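Local coordinates for Thiol:disulfide interchange protein DsbA (Pseudomonas aeruginosa, PDB 5DCH), which probably introduces disulfide bonds into other periplasmic proteins by passing on its own redox-active disulfide, as a thioredoxin-fold oxidoreductase of the DsbA subfamily, at residues 16-21 with 159-164; 21-26 with 57-62; 27-32 with 154-159. The protein carries 1 engineered substitution. One frame throughout, in Å; residues are numbered along the deposited sequence.

Interaction 1: residues 16-21 with 159-164. With 1YO (3-[(2-methylbenzyl)sulfanyl]-4H-1,2,4-triazol-4-amine), chain B.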
loop_
_atom_site.group_PDB
_atom_site.type_symbol
_atom_site.label_atom_id
_atom_site.label_comp_id
_atom_site.label_asym_id
_atom_site.label_seq_id
_atom_site.Cartn_x
_atom_site.Cartn_y
_atom_site.Cartn_z
ATOM N N SER A 16 -5.962 19.614 1.898
ATOM C CA SER A 16 -5.765 21.023 1.594
ATOM C C SER A 16 -4.380 21.288 1.003
ATOM O O SER A 16 -4.203 22.251 0.262
ATOM C CB SER A 16 -6.022 21.899 2.824
ATOM O OG SER A 16 -5.047 21.735 3.839
ATOM N N SER A 17 -3.411 20.426 1.319
ATOM C CA SER A 17 -2.095 20.485 0.685
ATOM C C SER A 17 -1.857 19.181 -0.059
ATOM O O SER A 17 -1.392 18.203 0.534
ATOM C CB SER A 17 -0.974 20.682 1.710
ATOM O OG SER A 17 -1.035 21.956 2.315
ATOM N N PRO A 18 -2.194 19.152 -1.356
ATOM C CA PRO A 18 -1.993 17.921 -2.117
ATOM C C PRO A 18 -0.529 17.497 -2.125
ATOM O O PRO A 18 0.394 18.324 -2.048
ATOM C CB PRO A 18 -2.477 18.292 -3.519
ATOM C CG PRO A 18 -3.492 19.367 -3.289
ATOM C CD PRO A 18 -2.985 20.143 -2.106
ATOM N N VAL A 19 -0.345 16.187 -2.217
ATOM C CA VAL A 19 0.943 15.541 -2.101
ATOM C C VAL A 19 1.429 15.121 -3.495
ATOM O O VAL A 19 0.646 14.628 -4.309
ATOM C CB VAL A 19 0.784 14.294 -1.193
ATOM C CG1 VAL A 19 2.112 13.580 -0.979
ATOM C CG2 VAL A 19 0.163 14.677 0.142
ATOM N N PRO A 20 2.724 15.298 -3.783
ATOM C CA PRO A 20 3.227 14.837 -5.082
ATOM C C PRO A 20 2.996 13.352 -5.295
ATOM O O PRO A 20 2.956 12.585 -4.330
ATOM C CB PRO A 20 4.728 15.095 -4.987
ATOM C CG PRO A 20 4.895 16.111 -3.930
ATOM C CD PRO A 20 3.786 15.899 -2.957
ATOM N N VAL A 21 2.870 12.940 -6.552
ATOM C CA VAL A 21 2.639 11.528 -6.862
ATOM C C VAL A 21 3.938 10.856 -7.307
ATOM O O VAL A 21 4.881 11.517 -7.760
ATOM C CB VAL A 21 1.557 11.343 -7.939
ATOM C CG1 VAL A 21 0.245 11.977 -7.494
ATOM C CG2 VAL A 21 2.007 11.919 -9.276
ATOM N N ASN A 159 -4.564 10.385 -6.304
ATOM C CA ASN A 159 -3.781 11.464 -6.889
ATOM C C ASN A 159 -3.187 12.455 -5.898
ATOM O O ASN A 159 -3.078 13.635 -6.198
ATOM C CB ASN A 159 -4.581 12.162 -7.993
ATOM C CG ASN A 159 -3.787 12.354 -9.252
ATOM O OD1 ASN A 159 -2.792 11.661 -9.492
ATOM N ND2 ASN A 159 -4.216 13.318 -10.066
ATOM N N GLY A 160 -2.777 11.947 -4.733
ATOM C CA GLY A 160 -2.204 12.775 -3.683
ATOM C C GLY A 160 -3.164 13.806 -3.111
ATOM O O GLY A 160 -2.743 14.731 -2.413
ATOM N N LYS A 161 -4.450 13.631 -3.392
ATOM C CA LYS A 161 -5.449 14.677 -3.156
ATOM C C LYS A 161 -6.665 14.263 -2.342
ATOM O O LYS A 161 -7.215 15.086 -1.626
ATOM C CB LYS A 161 -5.960 15.222 -4.497
ATOM C CG LYS A 161 -5.050 16.203 -5.194
ATOM C CD LYS A 161 -5.741 16.741 -6.443
ATOM C CE LYS A 161 -4.785 17.527 -7.318
ATOM N NZ LYS A 161 -4.985 17.220 -8.760
ATOM N N TYR A 162 -7.119 13.025 -2.500
ATOM C CA TYR A 162 -8.364 12.581 -1.858
ATOM C C TYR A 162 -8.118 11.357 -1.009
ATOM O O TYR A 162 -7.620 10.357 -1.500
ATOM C CB TYR A 162 -9.429 12.222 -2.903
ATOM C CG TYR A 162 -9.606 13.244 -3.992
ATOM C CD1 TYR A 162 -10.257 14.442 -3.765
ATOM C CD2 TYR A 162 -9.098 13.007 -5.253
ATOM C CE1 TYR A 162 -10.409 15.378 -4.775
ATOM C CE2 TYR A 162 -9.238 13.924 -6.259
ATOM C CZ TYR A 162 -9.896 15.107 -6.025
ATOM O OH TYR A 162 -10.021 16.010 -7.063
ATOM N N ARG A 163 -8.524 11.437 0.256
ATOM C CA ARG A 163 -8.304 10.368 1.217
ATOM C C ARG A 163 -9.632 9.761 1.663
ATOM O O ARG A 163 -10.592 10.478 1.932
ATOM C CB ARG A 163 -7.536 10.900 2.421
ATOM C CG ARG A 163 -7.113 9.827 3.414
ATOM C CD ARG A 163 -6.600 10.428 4.718
ATOM N NE ARG A 163 -7.650 11.072 5.489
ATOM C CZ ARG A 163 -7.511 12.221 6.146
ATOM N NH1 ARG A 163 -8.528 12.709 6.813
ATOM N NH2 ARG A 163 -6.371 12.897 6.139
ATOM N N PHE A 164 -9.681 8.436 1.709
ATOM C CA PHE A 164 -10.900 7.740 2.106
ATOM C C PHE A 164 -10.544 6.348 2.588
ATOM O O PHE A 164 -9.445 5.866 2.344
ATOM C CB PHE A 164 -11.918 7.702 0.951
ATOM C CG PHE A 164 -11.373 7.169 -0.352
ATOM C CD1 PHE A 164 -10.590 7.970 -1.162
ATOM C CD2 PHE A 164 -11.686 5.894 -0.795
ATOM C CE1 PHE A 164 -10.098 7.501 -2.366
ATOM C CE2 PHE A 164 -11.205 5.431 -2.007
ATOM C CZ PHE A 164 -10.406 6.238 -2.786
HETATM C CAA 1YO B . 8.195 7.236 -2.189
HETATM C CAC 1YO B . 8.698 4.082 -0.200
HETATM C CAD 1YO B . 7.985 3.166 -0.958
HETATM C CAE 1YO B . 8.769 5.406 -0.593
HETATM C CAF 1YO B . 7.344 3.571 -2.117
HETATM C CAG 1YO B . 4.333 9.839 -3.767
HETATM C CAH 1YO B . 6.736 5.358 -3.744
HETATM C CAL 1YO B . 8.128 5.813 -1.749
HETATM C CAM 1YO B . 7.429 4.895 -2.512
HETATM C CAN 1YO B . 5.138 7.787 -3.652
HETATM N NAB 1YO B . 2.792 7.995 -3.204
HETATM N NAI 1YO B . 5.640 9.854 -4.056
HETATM N NAJ 1YO B . 6.130 8.613 -3.983
HETATM N NAO 1YO B . 3.996 8.525 -3.530
HETATM S SAK 1YO B . 5.144 6.042 -3.425
HETATM O O HOH W 1 -1.272 15.760 -5.882
#
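The tight turn of the beta hairpin formed by strands 155-158 and 162-165 receives the incoming loop here, with V19 lying against G160 and P18 against K161. The backbone N of V19 donates a nearly straight bond (169°) to G160 O, 2.8 Å away. In return, G160 CA comes within 3.5 Å of V19 O in a CA-H...O contact, an approach made easy by the missing side chain of a glycine that also has a positive phi. A water then closes a second link by donating to both V19 O (2.7 Å) and N159 O (2.8 Å). On one flank P18 CB rests on the aliphatic K161 CG at 3.7 Å, while K161 NZ reaches on to a salt bridge with E186. On the other flank V21 turns CG1 anti to its carbonyl carbon (chi1 -58°), which brings that methyl to 3.6 Å from N159 OD1; the amide nitrogen of N159 is taken up by E186. Where the turn passes into strand 162-165, K161 and Y162 both face V158 in a classic beta bulge. V19 packs on helix 132-148, against L144, A147 and Y148, and the hairpin leans through Y162 and F164 on helix 172-188.

Interaction 2: residues 21-26 with 57-62. With 1YO (3-[(2-methylbenzyl)sulfanyl]-4H-1,2,4-triazol-4-amine), chain B.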
loop_
_atom_site.group_PDB
_atom_site.type_symbol
_atom_site.label_atom_id
_atom_site.label_comp_id
_atom_site.label_asym_id
_atom_site.label_seq_id
_atom_site.Cartn_x
_atom_site.Cartn_y
_atom_site.Cartn_z
ATOM N N VAL A 21 2.870 12.940 -6.552
ATOM C CA VAL A 21 2.639 11.528 -6.862
ATOM C C VAL A 21 3.938 10.856 -7.307
ATOM O O VAL A 21 4.881 11.517 -7.760
ATOM C CB VAL A 21 1.557 11.343 -7.939
ATOM C CG1 VAL A 21 0.245 11.977 -7.494
ATOM C CG2 VAL A 21 2.007 11.919 -9.276
ATOM N N SER A 22 3.981 9.535 -7.184
ATOM C CA SER A 22 5.170 8.755 -7.525
ATOM C C SER A 22 5.499 8.783 -9.018
ATOM O O SER A 22 6.672 8.825 -9.392
ATOM C CB SER A 22 5.024 7.300 -7.045
ATOM O OG SER A 22 3.789 6.728 -7.450
ATOM N N GLN A 23 4.452 8.731 -9.851
ATOM C CA GLN A 23 4.600 8.694 -11.308
ATOM C C GLN A 23 3.844 9.851 -11.951
ATOM O O GLN A 23 2.681 9.720 -12.344
ATOM C CB GLN A 23 4.072 7.367 -11.854
ATOM C CG GLN A 23 3.916 7.333 -13.352
ATOM C CD GLN A 23 4.177 5.968 -13.916
ATOM O OE1 GLN A 23 3.775 4.958 -13.332
ATOM N NE2 GLN A 23 4.875 5.920 -15.053
ATOM N N PRO A 24 4.496 10.996 -12.065
ATOM C CA PRO A 24 3.809 12.131 -12.673
ATOM C C PRO A 24 3.311 11.790 -14.078
ATOM O O PRO A 24 3.995 11.116 -14.861
ATOM C CB PRO A 24 4.888 13.208 -12.700
ATOM C CG PRO A 24 5.741 12.878 -11.503
ATOM C CD PRO A 24 5.799 11.373 -11.500
ATOM N N GLY A 25 2.108 12.255 -14.379
ATOM C CA GLY A 25 1.476 11.965 -15.643
ATOM C C GLY A 25 0.438 10.874 -15.572
ATOM O O GLY A 25 -0.367 10.731 -16.491
ATOM N N LYS A 26 0.469 10.069 -14.508
ATOM C CA LYS A 26 -0.592 9.113 -14.267
ATOM C C LYS A 26 -1.372 9.512 -13.026
ATOM O O LYS A 26 -0.846 10.193 -12.144
ATOM C CB LYS A 26 -0.043 7.705 -14.110
ATOM C CG LYS A 26 0.571 7.175 -15.392
ATOM C CD LYS A 26 0.864 5.690 -15.362
ATOM C CE LYS A 26 1.466 5.245 -16.671
ATOM N NZ LYS A 26 1.666 3.775 -16.713
ATOM N N ASP A 57 -3.615 4.981 -17.772
ATOM C CA ASP A 57 -3.272 6.286 -17.235
ATOM C C ASP A 57 -3.409 6.333 -15.714
ATOM O O ASP A 57 -3.345 7.405 -15.132
ATOM C CB ASP A 57 -4.095 7.401 -17.888
ATOM C CG ASP A 57 -5.586 7.297 -17.605
ATOM O OD1 ASP A 57 -6.077 6.206 -17.245
ATOM O OD2 ASP A 57 -6.278 8.333 -17.749
ATOM N N VAL A 58 -3.539 5.167 -15.092
ATOM C CA VAL A 58 -3.606 5.063 -13.642
ATOM C C VAL A 58 -2.419 4.264 -13.123
ATOM O O VAL A 58 -2.017 3.276 -13.738
ATOM C CB VAL A 58 -4.926 4.377 -13.196
ATOM C CG1 VAL A 58 -4.933 4.142 -11.701
ATOM C CG2 VAL A 58 -6.149 5.230 -13.606
ATOM N N HIS A 59 -1.862 4.692 -11.988
ATOM C CA HIS A 59 -0.754 3.987 -11.374
ATOM C C HIS A 59 -1.139 3.616 -9.940
ATOM O O HIS A 59 -1.285 4.485 -9.090
ATOM C CB HIS A 59 0.506 4.853 -11.348
ATOM C CG HIS A 59 1.676 4.177 -10.718
ATOM N ND1 HIS A 59 2.411 4.742 -9.701
ATOM C CD2 HIS A 59 2.253 2.984 -10.983
ATOM C CE1 HIS A 59 3.379 3.914 -9.350
ATOM N NE2 HIS A 59 3.310 2.843 -10.119
ATOM N N PHE A 60 -1.314 2.320 -9.710
ATOM C CA PHE A 60 -1.645 1.793 -8.393
ATOM C C PHE A 60 -0.374 1.466 -7.630
ATOM O O PHE A 60 0.507 0.782 -8.143
ATOM C CB PHE A 60 -2.503 0.543 -8.535
ATOM C CG PHE A 60 -2.848 -0.099 -7.247
ATOM C CD1 PHE A 60 -3.800 0.452 -6.420
ATOM C CD2 PHE A 60 -2.225 -1.269 -6.852
ATOM C CE1 PHE A 60 -4.115 -0.149 -5.203
ATOM C CE2 PHE A 60 -2.540 -1.871 -5.642
ATOM C CZ PHE A 60 -3.487 -1.306 -4.823
ATOM N N VAL A 61 -0.314 1.957 -6.394
ATOM C CA VAL A 61 0.831 1.814 -5.508
ATOM C C VAL A 61 0.322 1.308 -4.161
ATOM O O VAL A 61 -0.647 1.847 -3.626
ATOM C CB VAL A 61 1.487 3.211 -5.217
ATOM C CG1 VAL A 61 2.654 3.088 -4.228
ATOM C CG2 VAL A 61 1.918 3.890 -6.497
ATOM N N ARG A 62 0.968 0.284 -3.619
ATOM C CA ARG A 62 0.821 -0.033 -2.209
ATOM C C ARG A 62 1.939 0.642 -1.437
ATOM O O ARG A 62 3.096 0.627 -1.847
ATOM C CB ARG A 62 0.874 -1.540 -1.976
ATOM C CG ARG A 62 -0.437 -2.202 -2.204
ATOM C CD ARG A 62 -0.571 -3.461 -1.364
ATOM N NE ARG A 62 -1.840 -4.114 -1.633
ATOM C CZ ARG A 62 -2.093 -4.780 -2.748
ATOM N NH1 ARG A 62 -1.151 -4.884 -3.681
ATOM N NH2 ARG A 62 -3.283 -5.332 -2.933
HETATM C CAA 1YO B . 8.195 7.236 -2.189
HETATM C CAC 1YO B . 8.698 4.082 -0.200
HETATM C CAD 1YO B . 7.985 3.166 -0.958
HETATM C CAE 1YO B . 8.769 5.406 -0.593
HETATM C CAF 1YO B . 7.344 3.571 -2.117
HETATM C CAG 1YO B . 4.333 9.839 -3.767
HETATM C CAH 1YO B . 6.736 5.358 -3.744
HETATM C CAL 1YO B . 8.128 5.813 -1.749
HETATM C CAM 1YO B . 7.429 4.895 -2.512
HETATM C CAN 1YO B . 5.138 7.787 -3.652
HETATM N NAB 1YO B . 2.792 7.995 -3.204
HETATM N NAI 1YO B . 5.640 9.854 -4.056
HETATM N NAJ 1YO B . 6.130 8.613 -3.983
HETATM N NAO 1YO B . 3.996 8.525 -3.530
HETATM S SAK 1YO B . 5.144 6.042 -3.425
#
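A type II beta turn from Q23 to K26, in the loop that leads into strand 27-33, brings Q23 and K26 against H59 of strand 58-64, and S22, just before the turn, reaches the same ring. K26 N closes the turn by bonding to Q23 O at 3.1 Å. H59 CG is anti to the backbone N (chi1 180°), which carries the imidazole toward S22 and Q23. Both are modelled in two conformers, and their side-chain contacts, described for one of them, are less certain for it. S22 OG sits at the imidazole edge, in plane, and accepts a weak, bent bond from H59 ND1 (3.3 Å, 123°); its stronger partner is E28. Q23 OE1 hangs over one ring face, 3.4 Å from H59 CD2, its amide plane turned 81° to the imidazole. Strand 58-64, outermost on this side, closes the beta-alpha-beta unit of the thioredoxin fold, parallel to strand 27-33 after helix 38-52. Just before this strand K26 CA lies 3.4 Å from D57 O, and the extended lysine crosses H59 at about a right angle, with K26 CB 4.0 Å from H59 CB. Further along, the bound aminotriazole thioether is touched by S22 CB, 3.4 Å from 1YO CAN, and by V61 CG1, 3.9 Å from 1YO SAK.

Interaction 3: residues 27-32 with 154-159; sequences IEVVEL and PTMVVN. With 1YO (3-[(2-methylbenzyl)sulfanyl]-4H-1,2,4-triazol-4-amine), chain B.
V30 and V157 face each other as a hydrogen-bonded pair where strands 27-33 and 155-158 run antiparallel in the central sheet of the thioredoxin fold. V30 N donates to V157 O (2.8 Å), and V157 N returns a bond to V30 O. L32 and T155 repeat the exchange two residues further on. Of the non-hydrogen-bonded pairs, E31 with M156 lies between these two, and V29 with V158 on the other side of V30 and V157. The pattern runs past the end of strand 155-158. N159 N bonds to E28 O at 2.7 Å, and the side-chain oxygen N159 OD1 stands in for a backbone carbonyl, accepting E28 N at 3.0 Å from 41° above its carbonyl plane. On the face carrying V29 and E31, the M156 chain curls back at chi2 and chi3 (both near -60°), laying SD beside E31 CB and CG and setting CE 3.6 Å from V29 CG1. On the other face L32 CD1 meets V157 CG2 at 4.0 Å. Further out, the carboxylate of buried E31 is paired with R62, and helix 172-188 covers V29 and M156. P154, which follows a cis peptide bond, is the cis-proline familiar from thioredoxin-like enzymes. It touches H39 and C40 of the CxxC motif, whose C37 and C40 are the predicted redox-active pair. E28 CG is anti to the backbone N (chi1 -168°) and the chain runs on extended, placing E28 OE2 3.0 Å from 1YO NAB; a water donates to E28 OE1 at 2.7 Å and, weakly, to V157 O at 2.9 Å.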
loop_
_atom_site.group_PDB
_atom_site.type_symbol
_atom_site.label_atom_id
_atom_site.label_comp_id
_atom_site.label_asym_id
_atom_site.label_seq_id
_atom_site.Cartn_x
_atom_site.Cartn_y
_atom_site.Cartn_z
ATOM N N ILE A 27 -2.622 9.084 -12.990
ATOM C CA ILE A 27 -3.480 9.295 -11.826
ATOM C C ILE A 27 -3.087 8.232 -10.820
ATOM O O ILE A 27 -3.237 7.030 -11.072
ATOM C CB ILE A 27 -4.957 9.196 -12.208
ATOM C CG1 ILE A 27 -5.309 10.260 -13.271
ATOM C CG2 ILE A 27 -5.846 9.359 -10.970
ATOM C CD1 ILE A 27 -6.626 10.017 -13.975
ATOM N N GLU A 28 -2.583 8.672 -9.673
ATOM C CA GLU A 28 -2.089 7.743 -8.667
ATOM C C GLU A 28 -3.243 7.204 -7.811
ATOM O O GLU A 28 -4.176 7.932 -7.477
ATOM C CB GLU A 28 -1.084 8.429 -7.758
ATOM C CG GLU A 28 -0.301 7.491 -6.864
ATOM C CD GLU A 28 0.658 8.231 -5.963
ATOM O OE1 GLU A 28 0.181 9.055 -5.156
ATOM O OE2 GLU A 28 1.889 7.998 -6.056
ATOM N N VAL A 29 -3.159 5.928 -7.462
ATOM C CA VAL A 29 -4.020 5.353 -6.426
ATOM C C VAL A 29 -3.105 4.651 -5.450
ATOM O O VAL A 29 -2.411 3.722 -5.809
ATOM C CB VAL A 29 -4.996 4.348 -7.003
ATOM C CG1 VAL A 29 -5.815 3.718 -5.919
ATOM C CG2 VAL A 29 -5.897 5.007 -8.010
ATOM N N VAL A 30 -3.118 5.108 -4.203
ATOM C CA VAL A 30 -2.306 4.514 -3.141
ATOM C C VAL A 30 -3.206 3.757 -2.177
ATOM O O VAL A 30 -4.235 4.279 -1.764
ATOM C CB VAL A 30 -1.589 5.603 -2.344
ATOM C CG1 VAL A 30 -0.921 5.018 -1.095
ATOM C CG2 VAL A 30 -0.575 6.333 -3.193
ATOM N N GLU A 31 -2.837 2.519 -1.888
ATOM C CA GLU A 31 -3.394 1.819 -0.717
ATOM C C GLU A 31 -2.341 1.768 0.369
ATOM O O GLU A 31 -1.285 1.178 0.189
ATOM C CB GLU A 31 -3.857 0.388 -1.032
ATOM C CG GLU A 31 -4.534 -0.271 0.177
ATOM C CD GLU A 31 -4.529 -1.787 0.185
ATOM O OE1 GLU A 31 -3.882 -2.408 -0.671
ATOM O OE2 GLU A 31 -5.181 -2.362 1.090
ATOM N N LEU A 32 -2.627 2.416 1.495
ATOM C CA LEU A 32 -1.776 2.277 2.663
ATOM C C LEU A 32 -2.263 1.075 3.448
ATOM O O LEU A 32 -3.457 0.922 3.683
ATOM C CB LEU A 32 -1.821 3.539 3.520
ATOM C CG LEU A 32 -1.156 4.744 2.870
ATOM C CD1 LEU A 32 -2.198 5.520 2.137
ATOM C CD2 LEU A 32 -0.464 5.614 3.896
ATOM N N PRO A 154 -6.894 -0.304 6.208
ATOM C CA PRO A 154 -6.426 0.258 4.937
ATOM C C PRO A 154 -7.004 1.642 4.673
ATOM O O PRO A 154 -8.138 1.945 5.030
ATOM C CB PRO A 154 -6.923 -0.749 3.897
ATOM C CG PRO A 154 -8.082 -1.432 4.542
ATOM C CD PRO A 154 -7.853 -1.409 6.020
ATOM N N THR A 155 -6.206 2.487 4.024
ATOM C CA THR A 155 -6.646 3.817 3.640
ATOM C C THR A 155 -6.211 4.039 2.199
ATOM O O THR A 155 -5.125 3.634 1.800
ATOM C CB THR A 155 -6.043 4.894 4.545
ATOM O OG1 THR A 155 -6.566 4.729 5.876
ATOM C CG2 THR A 155 -6.391 6.292 4.066
ATOM N N MET A 156 -7.081 4.679 1.432
ATOM C CA MET A 156 -6.803 4.969 0.027
ATOM C C MET A 156 -6.533 6.446 -0.161
ATOM O O MET A 156 -7.185 7.276 0.485
ATOM C CB MET A 156 -8.019 4.637 -0.836
ATOM C CG MET A 156 -8.577 3.272 -0.670
ATOM S SD MET A 156 -7.435 1.961 -1.109
ATOM C CE MET A 156 -7.110 2.308 -2.842
ATOM N N VAL A 157 -5.607 6.775 -1.063
ATOM C CA VAL A 157 -5.422 8.157 -1.473
ATOM C C VAL A 157 -5.384 8.184 -2.989
ATOM O O VAL A 157 -4.598 7.460 -3.599
ATOM C CB VAL A 157 -4.128 8.763 -0.917
ATOM C CG1 VAL A 157 -3.993 10.198 -1.353
ATOM C CG2 VAL A 157 -4.112 8.664 0.601
ATOM N N VAL A 158 -6.220 9.027 -3.593
ATOM C CA VAL A 158 -6.220 9.200 -5.045
ATOM C C VAL A 158 -5.550 10.514 -5.412
ATOM O O VAL A 158 -5.918 11.588 -4.901
ATOM C CB VAL A 158 -7.650 9.100 -5.630
ATOM C CG1 VAL A 158 -7.710 9.566 -7.081
ATOM C CG2 VAL A 158 -8.138 7.675 -5.525
ATOM N N ASN A 159 -4.564 10.385 -6.304
ATOM C CA ASN A 159 -3.781 11.464 -6.889
ATOM C C ASN A 159 -3.187 12.455 -5.898
ATOM O O ASN A 159 -3.078 13.635 -6.198
ATOM C CB ASN A 159 -4.581 12.162 -7.993
ATOM C CG ASN A 159 -3.787 12.354 -9.252
ATOM O OD1 ASN A 159 -2.792 11.661 -9.492
ATOM N ND2 ASN A 159 -4.216 13.318 -10.066
HETATM C CAA 1YO B . 8.195 7.236 -2.189
HETATM C CAC 1YO B . 8.698 4.082 -0.200
HETATM C CAD 1YO B . 7.985 3.166 -0.958
HETATM C CAE 1YO B . 8.769 5.406 -0.593
HETATM C CAF 1YO B . 7.344 3.571 -2.117
HETATM C CAG 1YO B . 4.333 9.839 -3.767
HETATM C CAH 1YO B . 6.736 5.358 -3.744
HETATM C CAL 1YO B . 8.128 5.813 -1.749
HETATM C CAM 1YO B . 7.429 4.895 -2.512
HETATM C CAN 1YO B . 5.138 7.787 -3.652
HETATM N NAB 1YO B . 2.792 7.995 -3.204
HETATM N NAI 1YO B . 5.640 9.854 -4.056
HETATM N NAJ 1YO B . 6.130 8.613 -3.983
HETATM N NAO 1YO B . 3.996 8.525 -3.530
HETATM S SAK 1YO B . 5.144 6.042 -3.425
HETATM O O HOH W 2 -2.386 9.210 -4.308
#

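How the interactions relate
From the N terminus, the loop after strand 13-14 first enters interaction 1, which closes 137 residues against the turn between the last two strands. At V21 the same loop passes into interaction 2, closing a shorter 30-residue excursion to edge strand 58-64; strand 27-33 then pairs with 155-158 in interaction 3 across 121 residues. Interactions 2 and 3 both nest within interaction 1, yet cross each other because their segments alternate. V21 is shared by interactions 1 and 2, and N159 by 1 and 3. V61 N probably bonds to V29 O, joining 2 to 3. Interactions 1 and 2 tie loop 16-26 to the hairpin turn and to strand 58-64, while interaction 3 joins two strands within the sheet; all three touch 1YO.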